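Local atomic coordinates of Udp-n-acetylglucosamine pyrophosphorylase (Trypanosoma brucei, PDB entry 4BQH), a protein that probably transfers the uridylyl group of UTP to N-acetyl-alpha-D-glucosamine 1-phosphate, giving UDP-N-acetyl-alpha-D-glucosamine and diphosphate. Residues S72-D80 with F321-V331. Residues are numbered along the deposited sequence; the frame is centred on the assembly and turned at random.
Sequences SLAEPPAKD and FVRASGKWGVV
Pro-77 meets the six-membered ring of Trp-328 at its edge. CG of Pro-77 lies 3.9 Å from CZ3 of Trp-328, near the plane of the indole, and CA of Pro-77 lies in that plane beside CH2. The indole CG stands anti to its own carbonyl carbon (chi1 -74°), and the ring reaches back across its hairpin partner. There CB of Arg-323 sits 3.7 Å above the plane of the Trp-328 ring, over its centre. Ile-425 of strand 423-427 touches both Pro-77 and Trp-328, and Phe-423 stacks on the indole.

The backbones of Glu-75 and Arg-323 form an antiparallel hydrogen-bonded pair. Glu-75 N gives one bond to Arg-323 O (2.8 Å). Arg-323 N gives the other to Glu-75 O (2.9 Å). Strand 74-75 thus forms an antiparallel edge on the beta hairpin 320-331, whose strands are linked by a type I' turn from Ala-324 to Lys-327.

Ala-74 and Val-322 pack on the face away from Trp-328. The methyl of Ala-74 rests against both CB and CG2 of Val-322. Toward the turn, CB of Leu-73 faces CB of Ala-324 at 4.1 Å, and CD1 of Leu-73 lies alongside OG of Ser-325. A water lies between the backbones here and accepts a hydrogen bond from Ser-325 N. Its link to Leu-73 O is doubtful, because the distance is unusually short.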
loop_
_atom_site.group_PDB
_atom_site.type_symbol
_atom_site.label_atom_id
_atom_site.label_comp_id
_atom_site.label_asym_id
_atom_site.label_seq_id
_atom_site.Cartn_x
_atom_site.Cartn_y
_atom_site.Cartn_z
ATOM N N SER A 72 -19.947 -17.186 10.094
ATOM C CA SER A 72 -20.218 -18.526 9.591
ATOM C C SER A 72 -20.819 -18.489 8.197
ATOM O O SER A 72 -20.963 -19.541 7.554
ATOM C CB SER A 72 -21.134 -19.305 10.552
ATOM O OG SER A 72 -21.938 -18.418 11.315
ATOM N N LEU A 73 -21.163 -17.288 7.726
ATOM C CA LEU A 73 -21.695 -17.129 6.378
ATOM C C LEU A 73 -20.577 -17.139 5.320
ATOM O O LEU A 73 -20.857 -17.225 4.124
ATOM C CB LEU A 73 -22.502 -15.822 6.263
ATOM C CG LEU A 73 -23.724 -15.574 7.155
ATOM C CD1 LEU A 73 -24.205 -14.138 6.999
ATOM C CD2 LEU A 73 -24.839 -16.565 6.835
ATOM N N ALA A 74 -19.319 -17.071 5.764
ATOM C CA ALA A 74 -18.185 -16.859 4.851
ATOM C C ALA A 74 -17.935 -18.092 3.976
ATOM O O ALA A 74 -17.938 -19.224 4.466
ATOM C CB ALA A 74 -16.929 -16.495 5.654
ATOM N N GLU A 75 -17.758 -17.864 2.678
ATOM C CA GLU A 75 -17.363 -18.915 1.743
ATOM C C GLU A 75 -16.038 -18.540 1.095
ATOM O O GLU A 75 -15.758 -17.355 0.887
ATOM C CB GLU A 75 -18.404 -19.085 0.641
ATOM C CG GLU A 75 -19.770 -19.551 1.143
ATOM C CD GLU A 75 -19.765 -20.986 1.649
ATOM O OE1 GLU A 75 -18.823 -21.753 1.339
ATOM O OE2 GLU A 75 -20.711 -21.354 2.380
ATOM N N PRO A 76 -15.228 -19.546 0.743
ATOM C CA PRO A 76 -13.996 -19.239 0.028
ATOM C C PRO A 76 -14.278 -18.881 -1.436
ATOM O O PRO A 76 -15.362 -19.216 -1.953
ATOM C CB PRO A 76 -13.196 -20.555 0.120
ATOM C CG PRO A 76 -14.199 -21.624 0.348
ATOM C CD PRO A 76 -15.419 -20.994 0.977
ATOM N N PRO A 77 -13.322 -18.203 -2.109
ATOM C CA PRO A 77 -13.382 -18.057 -3.553
ATOM C C PRO A 77 -13.541 -19.444 -4.183
ATOM O O PRO A 77 -12.883 -20.398 -3.750
ATOM C CB PRO A 77 -11.995 -17.481 -3.898
ATOM C CG PRO A 77 -11.612 -16.710 -2.672
ATOM C CD PRO A 77 -12.124 -17.543 -1.535
ATOM N N ALA A 78 -14.414 -19.572 -5.165
ATOM C CA ALA A 78 -14.624 -20.879 -5.780
ATOM C C ALA A 78 -13.309 -21.375 -6.384
ATOM O O ALA A 78 -12.531 -20.585 -6.935
ATOM C CB ALA A 78 -15.715 -20.800 -6.833
ATOM N N LYS A 79 -13.058 -22.678 -6.254
ATOM C CA LYS A 79 -11.893 -23.308 -6.867
ATOM C C LYS A 79 -11.807 -22.871 -8.326
ATOM O O LYS A 79 -12.825 -22.813 -9.016
ATOM C CB LYS A 79 -12.006 -24.837 -6.759
ATOM C CG LYS A 79 -10.663 -25.547 -6.649
ATOM C CD LYS A 79 -10.768 -26.879 -5.918
ATOM C CE LYS A 79 -11.240 -28.000 -6.833
ATOM N NZ LYS A 79 -11.135 -29.329 -6.167
ATOM N N ASP A 80 -10.599 -22.544 -8.785
ATOM C CA ASP A 80 -10.342 -22.153 -10.174
ATOM C C ASP A 80 -11.123 -20.916 -10.664
ATOM O O ASP A 80 -11.239 -20.711 -11.860
ATOM C CB ASP A 80 -10.550 -23.345 -11.149
ATOM C CG ASP A 80 -9.522 -24.468 -10.960
ATOM O OD1 ASP A 80 -8.385 -24.206 -10.522
ATOM O OD2 ASP A 80 -9.849 -25.636 -11.275
ATOM N N PHE A 321 -9.330 -13.735 2.176
ATOM C CA PHE A 321 -10.523 -13.223 1.492
ATOM C C PHE A 321 -11.644 -14.237 1.465
ATOM O O PHE A 321 -11.420 -15.448 1.240
ATOM C CB PHE A 321 -10.201 -12.759 0.079
ATOM C CG PHE A 321 -9.649 -11.370 0.041
ATOM C CD1 PHE A 321 -8.296 -11.164 0.187
ATOM C CD2 PHE A 321 -10.497 -10.262 -0.076
ATOM C CE1 PHE A 321 -7.774 -9.876 0.202
ATOM C CE2 PHE A 321 -9.984 -8.966 -0.090
ATOM C CZ PHE A 321 -8.612 -8.785 0.072
ATOM N N VAL A 322 -12.852 -13.735 1.716
ATOM C CA VAL A 322 -14.062 -14.566 1.723
ATOM C C VAL A 322 -15.200 -13.782 1.073
ATOM O O VAL A 322 -15.145 -12.555 0.975
ATOM C CB VAL A 322 -14.495 -14.946 3.162
ATOM C CG1 VAL A 322 -13.334 -15.555 3.955
ATOM C CG2 VAL A 322 -15.037 -13.738 3.914
ATOM N N ARG A 323 -16.235 -14.505 0.654
ATOM C CA ARG A 323 -17.483 -13.871 0.235
ATOM C C ARG A 323 -18.592 -14.355 1.163
ATOM O O ARG A 323 -18.764 -15.563 1.366
ATOM C CB ARG A 323 -17.821 -14.225 -1.210
ATOM C CG ARG A 323 -18.878 -13.289 -1.787
ATOM C CD ARG A 323 -19.278 -13.669 -3.196
ATOM N NE ARG A 323 -20.074 -14.888 -3.210
ATOM C CZ ARG A 323 -20.425 -15.533 -4.319
ATOM N NH1 ARG A 323 -20.037 -15.073 -5.501
ATOM N NH2 ARG A 323 -21.146 -16.644 -4.241
ATOM N N ALA A 324 -19.327 -13.417 1.736
ATOM C CA ALA A 324 -20.407 -13.754 2.669
ATOM C C ALA A 324 -21.670 -13.075 2.212
ATOM O O ALA A 324 -21.711 -11.848 2.091
ATOM C CB ALA A 324 -20.044 -13.310 4.068
ATOM N N SER A 325 -22.703 -13.872 1.929
ATOM C CA SER A 325 -23.960 -13.326 1.400
ATOM C C SER A 325 -23.712 -12.434 0.186
ATOM O O SER A 325 -24.300 -11.341 0.046
ATOM C CB SER A 325 -24.735 -12.575 2.489
ATOM O OG SER A 325 -25.069 -13.433 3.565
ATOM N N GLY A 326 -22.829 -12.905 -0.687
ATOM C CA GLY A 326 -22.466 -12.198 -1.898
ATOM C C GLY A 326 -21.566 -10.967 -1.740
ATOM O O GLY A 326 -21.335 -10.256 -2.716
ATOM N N LYS A 327 -21.032 -10.727 -0.544
ATOM C CA LYS A 327 -20.216 -9.533 -0.272
ATOM C C LYS A 327 -18.788 -9.946 0.063
ATOM O O LYS A 327 -18.577 -10.794 0.930
ATOM C CB LYS A 327 -20.787 -8.733 0.909
ATOM C CG LYS A 327 -22.264 -8.356 0.775
ATOM C CD LYS A 327 -22.540 -7.483 -0.440
ATOM C CE LYS A 327 -24.045 -7.464 -0.734
ATOM N NZ LYS A 327 -24.479 -6.225 -1.436
ATOM N N TRP A 328 -17.813 -9.334 -0.613
ATOM C CA TRP A 328 -16.410 -9.692 -0.397
ATOM C C TRP A 328 -15.808 -8.945 0.752
ATOM O O TRP A 328 -16.070 -7.751 0.941
ATOM C CB TRP A 328 -15.610 -9.370 -1.648
ATOM C CG TRP A 328 -15.898 -10.361 -2.727
ATOM C CD1 TRP A 328 -16.768 -10.218 -3.794
ATOM C CD2 TRP A 328 -15.344 -11.713 -2.846
ATOM N NE1 TRP A 328 -16.779 -11.364 -4.570
ATOM C CE2 TRP A 328 -15.936 -12.293 -4.055
ATOM C CE3 TRP A 328 -14.433 -12.462 -2.113
ATOM C CZ2 TRP A 328 -15.631 -13.584 -4.481
ATOM C CZ3 TRP A 328 -14.129 -13.766 -2.555
ATOM C CH2 TRP A 328 -14.719 -14.306 -3.710
ATOM N N GLY A 329 -14.951 -9.633 1.506
ATOM C CA GLY A 329 -14.264 -9.041 2.625
ATOM C C GLY A 329 -13.129 -9.947 3.094
ATOM O O GLY A 329 -12.754 -10.893 2.401
ATOM N N VAL A 330 -12.591 -9.631 4.261
ATOM C CA VAL A 330 -11.469 -10.398 4.827
ATOM C C VAL A 330 -11.838 -10.872 6.218
ATOM O O VAL A 330 -12.399 -10.100 7.030
ATOM C CB VAL A 330 -10.172 -9.560 4.883
ATOM C CG1 VAL A 330 -9.060 -10.260 5.683
ATOM C CG2 VAL A 330 -9.682 -9.240 3.478
ATOM N N VAL A 331 -11.523 -12.123 6.499
ATOM C CA VAL A 331 -11.700 -12.664 7.852
ATOM C C VAL A 331 -10.310 -12.812 8.430
ATOM O O VAL A 331 -9.480 -13.544 7.877
ATOM C CB VAL A 331 -12.422 -14.026 7.848
ATOM C CG1 VAL A 331 -12.344 -14.688 9.230
ATOM C CG2 VAL A 331 -13.885 -13.849 7.426
HETATM O O HOH W 1 -22.293 -16.701 2.141
#